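Local coordinates for chloromuconate cycloisomerase (Rhodococcus opacus, PDB 4M0X), which binds a manganese ion in its barrel domain and belongs to the enolase superfamily of two-domain enzymes, at residues V51-G54 / G55-G59; S84-G87 / V88-S92; G169-P172 / A173-S177; V250-V253 / Q254-I257. One frame throughout, in Å; residues are numbered along the deposited sequence.

Interaction 1: V51-G54 / G55-G59; sequences VTPG and GPWWG
Trp57 folds back onto Pro53 across a tight loop of the N-terminal domain, where Pro53 is the centre of an inverse gamma turn; the Gly54 N to Thr52 O bond that closes the turn is weak. From CB, the Trp57 side chain sets CG between its backbone N and carbonyl carbon (chi1 77°), which swings the indole back along the chain. Trp57 CD1 comes within 4.0 Å of Gly54 O. Trp57 NE1 then donates to Pro53 O at 2.7 Å and 171°, a nearly straight bond that lies in the ring plane, although the donor stands 45° above the carbonyl plane. Further out, Trp57 CZ2 reaches Pro53 CB at 4.1 Å, an apolar contact. One face of this indole is covered by Trp58 CB, 3.8 Å above the plane and over its centre. The same CB and its ring also pack against Pro53 CG, the two side chains crossing at about a right angle. Trp58 extends on to Asp247 and Glu248, bringing its side chain about 5 Å from the manganese ion, while Trp57 packs on Gly95 of the second subunit. Inside the loop one water donates to Gly55 O (2.6 Å) and accepts from Gly59 N (3.0 Å).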
loop_
_atom_site.group_PDB
_atom_site.type_symbol
_atom_site.label_atom_id
_atom_site.label_comp_id
_atom_site.label_asym_id
_atom_site.label_seq_id
_atom_site.Cartn_x
_atom_site.Cartn_y
_atom_site.Cartn_z
ATOM N N VAL A 51 13.916 38.136 5.153
ATOM C CA VAL A 51 12.836 38.734 4.412
ATOM C C VAL A 51 11.597 37.819 4.366
ATOM O O VAL A 51 11.674 36.581 4.533
ATOM C CB VAL A 51 13.335 39.188 3.006
ATOM C CG1 VAL A 51 13.657 37.981 2.126
ATOM C CG2 VAL A 51 12.371 40.172 2.349
ATOM N N THR A 52 10.461 38.454 4.135
ATOM C CA THR A 52 9.169 37.839 4.286
ATOM C C THR A 52 8.256 38.409 3.192
ATOM O O THR A 52 8.449 39.544 2.755
ATOM C CB THR A 52 8.665 38.173 5.686
ATOM O OG1 THR A 52 8.485 36.965 6.431
ATOM C CG2 THR A 52 7.419 38.976 5.648
ATOM N N PRO A 53 7.291 37.625 2.699
ATOM C CA PRO A 53 6.402 38.178 1.658
ATOM C C PRO A 53 5.337 39.129 2.197
ATOM O O PRO A 53 4.134 38.924 1.930
ATOM C CB PRO A 53 5.721 36.944 1.072
ATOM C CG PRO A 53 5.853 35.911 2.130
ATOM C CD PRO A 53 7.132 36.174 2.856
ATOM N N GLY A 54 5.769 40.140 2.953
ATOM C CA GLY A 54 4.870 41.121 3.559
ATOM C C GLY A 54 4.256 40.788 4.908
ATOM O O GLY A 54 3.155 41.228 5.184
ATOM N N GLY A 55 4.943 40.032 5.762
ATOM C CA GLY A 55 4.476 39.815 7.141
ATOM C C GLY A 55 4.298 38.337 7.467
ATOM O O GLY A 55 4.652 37.472 6.658
ATOM N N PRO A 56 3.733 38.030 8.643
ATOM C CA PRO A 56 3.734 36.651 9.093
ATOM C C PRO A 56 2.645 35.763 8.497
ATOM O O PRO A 56 2.567 34.587 8.831
ATOM C CB PRO A 56 3.609 36.779 10.611
ATOM C CG PRO A 56 2.840 38.024 10.787
ATOM C CD PRO A 56 3.281 38.952 9.692
ATOM N N TRP A 57 1.845 36.300 7.588
ATOM C CA TRP A 57 0.787 35.511 6.950
ATOM C C TRP A 57 1.327 34.223 6.301
ATOM O O TRP A 57 0.687 33.175 6.388
ATOM C CB TRP A 57 0.005 36.367 5.937
ATOM C CG TRP A 57 0.748 36.574 4.624
ATOM C CD1 TRP A 57 1.641 37.575 4.331
ATOM C CD2 TRP A 57 0.703 35.728 3.457
ATOM N NE1 TRP A 57 2.133 37.420 3.052
ATOM C CE2 TRP A 57 1.581 36.298 2.492
ATOM C CE3 TRP A 57 0.012 34.543 3.132
ATOM C CZ2 TRP A 57 1.783 35.725 1.222
ATOM C CZ3 TRP A 57 0.204 33.981 1.866
ATOM C CH2 TRP A 57 1.090 34.576 0.928
ATOM N N TRP A 58 2.511 34.296 5.686
ATOM C CA TRP A 58 3.043 33.185 4.907
ATOM C C TRP A 58 3.707 32.136 5.788
ATOM O O TRP A 58 3.412 30.952 5.668
ATOM C CB TRP A 58 4.037 33.719 3.883
ATOM C CG TRP A 58 4.480 32.759 2.762
ATOM C CD1 TRP A 58 4.126 32.827 1.445
ATOM C CD2 TRP A 58 5.409 31.655 2.868
ATOM N NE1 TRP A 58 4.753 31.834 0.732
ATOM C CE2 TRP A 58 5.530 31.090 1.578
ATOM C CE3 TRP A 58 6.136 31.079 3.935
ATOM C CZ2 TRP A 58 6.348 29.976 1.319
ATOM C CZ3 TRP A 58 6.952 29.954 3.681
ATOM C CH2 TRP A 58 7.050 29.423 2.387
ATOM N N GLY A 59 4.613 32.574 6.660
ATOM C CA GLY A 59 5.486 31.655 7.401
ATOM C C GLY A 59 5.559 31.888 8.907
ATOM O O GLY A 59 6.265 31.158 9.612
HETATM O O HOH W 1 5.958 35.229 6.812
#

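Interaction 2: S84-G87 / V88-S92; sequences STIG and VASQS
Ser90 turns its hydroxyl beside its own backbone N, anti to the carbonyl carbon (chi1 -64°), and this carries OG back over the preceding turn to 2.9 Å from Ile86 O. Whether that proton is spent there is not settled, since another acceptor lies within its reach; the backbone bond from Ser90 N to the same Ile86 O, also 2.9 Å, is secure. Val88 takes the other course: CG1 lies anti to the backbone N (chi1 -171°), leaving CG2 beside that N and facing Thr85 CB at 4.3 Å. Together these groups belong to the first turns of the alpha-helix 86-96 in the N-terminal domain. Its i to i+4 bonding is evident from Ala89 N to Thr85 O at 3.1 Å and from Gln91 N to Gly87 O at 3.1 Å and 158°. Thr85 occupies the N-cap position, but its side chain makes no capping bond; OG1 is hydrogen-bonded to Asp82 O and Arg81 NH1. Ile86 packs on Leu111 and Trp112 of helix 101-118, whereas Thr85 and Val88 pack on Leu130 of the third subunit, and Gly87 forms a backbone hydrogen bond with that subunit. One turn on, Val88 O accepts from both Ser92 N and Ser92 OG, which arrive from opposite faces of its plane, the hydroxyl at 2.7 Å.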
loop_
_atom_site.group_PDB
_atom_site.type_symbol
_atom_site.label_atom_id
_atom_site.label_comp_id
_atom_site.label_asym_id
_atom_site.label_seq_id
_atom_site.Cartn_x
_atom_site.Cartn_y
_atom_site.Cartn_z
ATOM N N SER A 84 34.387 30.265 10.664
ATOM C CA SER A 84 34.423 29.189 9.664
ATOM C C SER A 84 33.559 27.968 10.025
ATOM O O SER A 84 33.404 27.066 9.199
ATOM C CB SER A 84 35.859 28.736 9.387
ATOM O OG SER A 84 36.448 28.184 10.558
ATOM N N THR A 85 33.034 27.939 11.252
ATOM C CA THR A 85 32.259 26.789 11.738
ATOM C C THR A 85 30.754 27.054 11.581
ATOM O O THR A 85 30.003 27.134 12.564
ATOM C CB THR A 85 32.652 26.328 13.178
ATOM O OG1 THR A 85 32.581 27.415 14.108
ATOM C CG2 THR A 85 34.041 25.825 13.193
ATOM N N ILE A 86 30.341 27.185 10.321
ATOM C CA ILE A 86 28.959 27.494 9.935
ATOM C C ILE A 86 28.052 26.316 10.236
ATOM O O ILE A 86 26.883 26.498 10.619
ATOM C CB ILE A 86 28.888 27.882 8.439
ATOM C CG1 ILE A 86 29.660 29.190 8.215
ATOM C CG2 ILE A 86 27.450 28.060 7.959
ATOM C CD1 ILE A 86 30.665 29.113 7.096
ATOM N N GLY A 87 28.601 25.114 10.072
ATOM C CA GLY A 87 27.888 23.881 10.394
ATOM C C GLY A 87 27.424 23.858 11.836
ATOM O O GLY A 87 26.230 23.650 12.112
ATOM N N VAL A 88 28.358 24.102 12.755
ATOM C CA VAL A 88 28.053 24.019 14.196
ATOM C C VAL A 88 27.178 25.184 14.632
ATOM O O VAL A 88 26.397 25.063 15.586
ATOM C CB VAL A 88 29.318 24.006 15.086
ATOM C CG1 VAL A 88 28.943 23.683 16.542
ATOM C CG2 VAL A 88 30.345 23.013 14.556
ATOM N N ALA A 89 27.336 26.313 13.939
ATOM C CA ALA A 89 26.583 27.505 14.252
ATOM C C ALA A 89 25.128 27.230 13.893
ATOM O O ALA A 89 24.210 27.636 14.616
ATOM C CB ALA A 89 27.129 28.691 13.482
ATOM N N SER A 90 24.923 26.501 12.795
ATOM C CA SER A 90 23.575 26.163 12.369
ATOM C C SER A 90 22.945 25.186 13.331
ATOM O O SER A 90 21.782 25.350 13.695
ATOM C CB SER A 90 23.559 25.605 10.964
ATOM O OG SER A 90 23.990 26.580 10.056
ATOM N N GLN A 91 23.703 24.178 13.762
ATOM C CA GLN A 91 23.149 23.207 14.697
ATOM C C GLN A 91 22.899 23.842 16.065
ATOM O O GLN A 91 21.914 23.529 16.728
ATOM C CB GLN A 91 24.028 21.980 14.818
ATOM C CG GLN A 91 23.396 20.889 15.666
ATOM C CD GLN A 91 24.154 19.577 15.600
ATOM O OE1 GLN A 91 24.977 19.362 14.700
ATOM N NE2 GLN A 91 23.875 18.682 16.551
ATOM N N SER A 92 23.783 24.746 16.475
ATOM C CA SER A 92 23.592 25.499 17.700
ATOM C C SER A 92 22.275 26.225 17.668
ATOM O O SER A 92 21.467 26.089 18.582
ATOM C CB SER A 92 24.716 26.495 17.878
ATOM O OG SER A 92 25.943 25.840 18.159
#

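Interaction 3: G169-P172 / A173-S177; sequences GAEP and ADTDS
Asp176 reaches back from helix 173-183 to the loop ahead of it, where its OD2 accepts from Gly169 N at 2.8 Å and 178°, the donor lying nearly along the C-O axis of the carboxylate. In the backbone, Asp176 N donates to Pro172 O at 2.8 Å, closing the first helical turn with Pro172 at the N-cap position. A backbone and a side-chain donor of Ser177, its N and OG, share Ala173 O from opposite faces. The Thr175 hydroxyl has two candidate acceptors, Glu171 OE2 at 2.8 Å and Pro172 O at 3.0 Å, and its one proton cannot be assigned between them. Its position follows from chi1 of 45°, which tucks OG1 between the backbone N and the carbonyl carbon, on the side of the loop. Water adds bridges: one donates to both Glu171 O and Asp176 OD2, and another accepts from Ala170 N while giving OD2 a weak bond. The electrostatic contact joins like charges, with Glu171 OE1 and Asp176 OD1 3.7 Å apart and the carboxylate planes 14° from parallel. Ala173, in the first turn of helix 173-183, packs on Trp209 of helix 203-215, the next helix of the barrel domain. Arg179, salt-bridged to Asp176 OD1 and a weak, long partner of Glu171, probably offsets the repulsion, so both acids can plausibly stay ionised side by side.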
loop_
_atom_site.group_PDB
_atom_site.type_symbol
_atom_site.label_atom_id
_atom_site.label_comp_id
_atom_site.label_asym_id
_atom_site.label_seq_id
_atom_site.Cartn_x
_atom_site.Cartn_y
_atom_site.Cartn_z
ATOM N N GLY A 169 -5.236 34.111 -5.225
ATOM C CA GLY A 169 -5.765 33.820 -3.894
ATOM C C GLY A 169 -6.327 34.986 -3.101
ATOM O O GLY A 169 -6.726 34.818 -1.950
ATOM N N ALA A 170 -6.359 36.170 -3.695
ATOM C CA ALA A 170 -6.831 37.345 -2.969
ATOM C C ALA A 170 -8.349 37.525 -3.051
ATOM O O ALA A 170 -8.901 38.421 -2.407
ATOM C CB ALA A 170 -6.116 38.605 -3.450
ATOM N N GLU A 171 -9.010 36.682 -3.838
ATOM C CA GLU A 171 -10.401 36.890 -4.194
ATOM C C GLU A 171 -10.924 35.529 -4.560
ATOM O O GLU A 171 -10.130 34.637 -4.786
ATOM C CB GLU A 171 -10.513 37.859 -5.382
ATOM C CG GLU A 171 -9.591 37.569 -6.559
ATOM C CD GLU A 171 -10.025 38.270 -7.843
ATOM O OE1 GLU A 171 -9.287 39.160 -8.344
ATOM O OE2 GLU A 171 -11.106 37.921 -8.370
ATOM N N PRO A 172 -12.256 35.340 -4.622
ATOM C CA PRO A 172 -12.682 33.952 -4.834
ATOM C C PRO A 172 -12.112 33.312 -6.120
ATOM O O PRO A 172 -11.872 33.985 -7.137
ATOM C CB PRO A 172 -14.218 34.051 -4.883
ATOM C CG PRO A 172 -14.535 35.295 -4.137
ATOM C CD PRO A 172 -13.412 36.240 -4.476
ATOM N N ALA A 173 -11.892 32.008 -6.029
ATOM C CA ALA A 173 -11.446 31.203 -7.132
ATOM C C ALA A 173 -12.014 31.637 -8.480
ATOM O O ALA A 173 -11.277 31.792 -9.458
ATOM C CB ALA A 173 -11.816 29.757 -6.861
ATOM N N ASP A 174 -13.321 31.812 -8.532
ATOM C CA ASP A 174 -13.999 31.946 -9.817
ATOM C C ASP A 174 -13.770 33.307 -10.523
ATOM O O ASP A 174 -13.487 33.357 -11.721
ATOM C CB ASP A 174 -15.488 31.604 -9.663
ATOM C CG ASP A 174 -16.241 32.609 -8.831
ATOM O OD1 ASP A 174 -15.752 33.049 -7.757
ATOM O OD2 ASP A 174 -17.345 32.967 -9.281
ATOM N N THR A 175 -13.893 34.390 -9.758
ATOM C CA THR A 175 -13.498 35.708 -10.205
ATOM C C THR A 175 -12.009 35.677 -10.551
ATOM O O THR A 175 -11.627 36.088 -11.638
ATOM C CB THR A 175 -13.836 36.829 -9.168
ATOM O OG1 THR A 175 -13.459 36.442 -7.833
ATOM C CG2 THR A 175 -15.324 37.143 -9.167
ATOM N N ASP A 176 -11.189 35.135 -9.652
ATOM C CA ASP A 176 -9.722 35.097 -9.828
ATOM C C ASP A 176 -9.260 34.466 -11.135
ATOM O O ASP A 176 -8.334 34.964 -11.770
ATOM C CB ASP A 176 -9.027 34.363 -8.652
ATOM C CG ASP A 176 -7.679 34.983 -8.279
ATOM O OD1 ASP A 176 -7.319 36.048 -8.843
ATOM O OD2 ASP A 176 -6.979 34.419 -7.416
ATOM N N SER A 177 -9.903 33.365 -11.513
ATOM C CA SER A 177 -9.518 32.588 -12.679
ATOM C C SER A 177 -9.996 33.213 -13.946
ATOM O O SER A 177 -9.363 33.065 -14.981
ATOM C CB SER A 177 -10.082 31.184 -12.590
ATOM O OG SER A 177 -9.564 30.543 -11.447
HETATM O O HOH W 2 -6.205 36.873 -6.375
HETATM O O HOH W 3 -8.289 32.612 -5.788
#

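Interaction 4: V250-V253 / Q254-I257; sequences VTTV and QQAI
Thr252 carries the contact through its hydroxyl, which receives two backbone N-H groups from the turn that follows. With chi1 at 77° the OG1 branch sits between the residue's own N and carbonyl carbon, pointing along the new helix: Gln255 N donates to Thr252 OG1 at 3.2 Å and 160°, and Gln254 N adds a weak bond to the same oxygen at 3.3 Å. The carbonyl O of Thr252 is used as well, accepting from Ala256 N at 2.9 Å within its plane. Gln254 starts with CG beside the backbone N and then bends at its second torsion (chi2 88°), a fold that lays the amide against Val253, whose CG1 lies 3.5 Å from Gln254 NE2. Gln255 instead runs extended beyond CG and passes at a slant across Thr252 and Thr251, though the orientation of its amide is doubtful. On the inner side, Val250 CG1 meets Ala256 CB at 4.2 Å; both residues pack on Phe268 of strand 267-270. Val253 rests on Ile287 of helix 278-291 and on Ala290 of the third subunit. The arrangement is a threonine N-cap on helix 253-262, within a beta-alpha unit of the TIM barrel whose preceding strand, 244-246, leads directly into the manganese ligand Asp247.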
loop_
_atom_site.group_PDB
_atom_site.type_symbol
_atom_site.label_atom_id
_atom_site.label_comp_id
_atom_site.label_asym_id
_atom_site.label_seq_id
_atom_site.Cartn_x
_atom_site.Cartn_y
_atom_site.Cartn_z
ATOM N N VAL A 250 7.356 22.617 0.926
ATOM C CA VAL A 250 8.786 22.294 1.084
ATOM C C VAL A 250 9.549 23.379 1.768
ATOM O O VAL A 250 10.006 24.340 1.144
ATOM C CB VAL A 250 9.584 22.143 -0.216
ATOM C CG1 VAL A 250 10.084 20.713 -0.396
ATOM C CG2 VAL A 250 8.865 22.724 -1.415
ATOM N N THR A 251 9.742 23.231 3.052
ATOM C CA THR A 251 10.592 24.193 3.698
ATOM C C THR A 251 11.685 23.466 4.396
ATOM O O THR A 251 12.597 24.086 4.877
ATOM C CB THR A 251 9.852 25.013 4.731
ATOM O OG1 THR A 251 9.488 24.142 5.806
ATOM C CG2 THR A 251 8.612 25.663 4.118
ATOM N N THR A 252 11.589 22.153 4.481
ATOM C CA THR A 252 12.644 21.407 5.128
ATOM C C THR A 252 12.937 20.193 4.292
ATOM O O THR A 252 12.098 19.718 3.530
ATOM C CB THR A 252 12.312 20.965 6.598
ATOM O OG1 THR A 252 11.413 19.831 6.603
ATOM C CG2 THR A 252 11.735 22.105 7.421
ATOM N N VAL A 253 14.151 19.727 4.475
ATOM C CA VAL A 253 14.700 18.521 3.920
ATOM C C VAL A 253 13.847 17.274 4.281
ATOM O O VAL A 253 13.736 16.340 3.496
ATOM C CB VAL A 253 16.212 18.448 4.368
ATOM C CG1 VAL A 253 16.395 17.817 5.742
ATOM C CG2 VAL A 253 17.085 17.783 3.334
ATOM N N GLN A 254 13.217 17.271 5.452
ATOM C CA GLN A 254 12.350 16.149 5.831
ATOM C C GLN A 254 11.050 16.187 5.011
ATOM O O GLN A 254 10.518 15.144 4.619
ATOM C CB GLN A 254 12.045 16.150 7.350
ATOM C CG GLN A 254 13.222 15.766 8.240
ATOM C CD GLN A 254 14.146 16.930 8.667
ATOM O OE1 GLN A 254 13.716 18.079 8.858
ATOM N NE2 GLN A 254 15.416 16.619 8.849
ATOM N N GLN A 255 10.537 17.397 4.777
ATOM C CA GLN A 255 9.342 17.596 3.949
ATOM C C GLN A 255 9.628 17.211 2.512
ATOM O O GLN A 255 8.799 16.558 1.874
ATOM C CB GLN A 255 8.872 19.035 4.048
ATOM C CG GLN A 255 8.649 19.396 5.493
ATOM C CD GLN A 255 7.985 20.737 5.708
ATOM O OE1 GLN A 255 6.908 20.800 6.293
ATOM N NE2 GLN A 255 8.617 21.806 5.251
ATOM N N ALA A 256 10.805 17.609 2.027
ATOM C CA ALA A 256 11.295 17.224 0.730
ATOM C C ALA A 256 11.146 15.729 0.548
ATOM O O ALA A 256 10.552 15.271 -0.418
ATOM C CB ALA A 256 12.751 17.612 0.580
ATOM N N ILE A 257 11.669 14.969 1.494
ATOM C CA ILE A 257 11.616 13.537 1.411
ATOM C C ILE A 257 10.187 13.007 1.446
ATOM O O ILE A 257 9.801 12.192 0.589
ATOM C CB ILE A 257 12.512 12.910 2.489
ATOM C CG1 ILE A 257 13.895 12.678 1.863
ATOM C CG2 ILE A 257 11.890 11.636 3.077
ATOM C CD1 ILE A 257 14.973 12.247 2.847
#

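Overall arrangement
Interaction 1 is the most buried of the four, and its Trp58 brings the N-terminal domain close to the manganese ion held by the barrel. Interaction 4, in the barrel, comes within about 4 Å of interaction 1 at the nearest atoms without touching. Interactions 2 and 3 are more peripheral, on opposite sides of the chain's centre with their own centres about 44 Å apart. Interactions 2, 3 and 4 each begin a helix and share helical backbone bonds; interaction 2 adds no side-chain cap, interaction 4 has a hydroxyl cap, and interaction 3 an acidic, hydrated turn. Interactions 2 and 4 both meet the third subunit, whereas no other chain touches interaction 3.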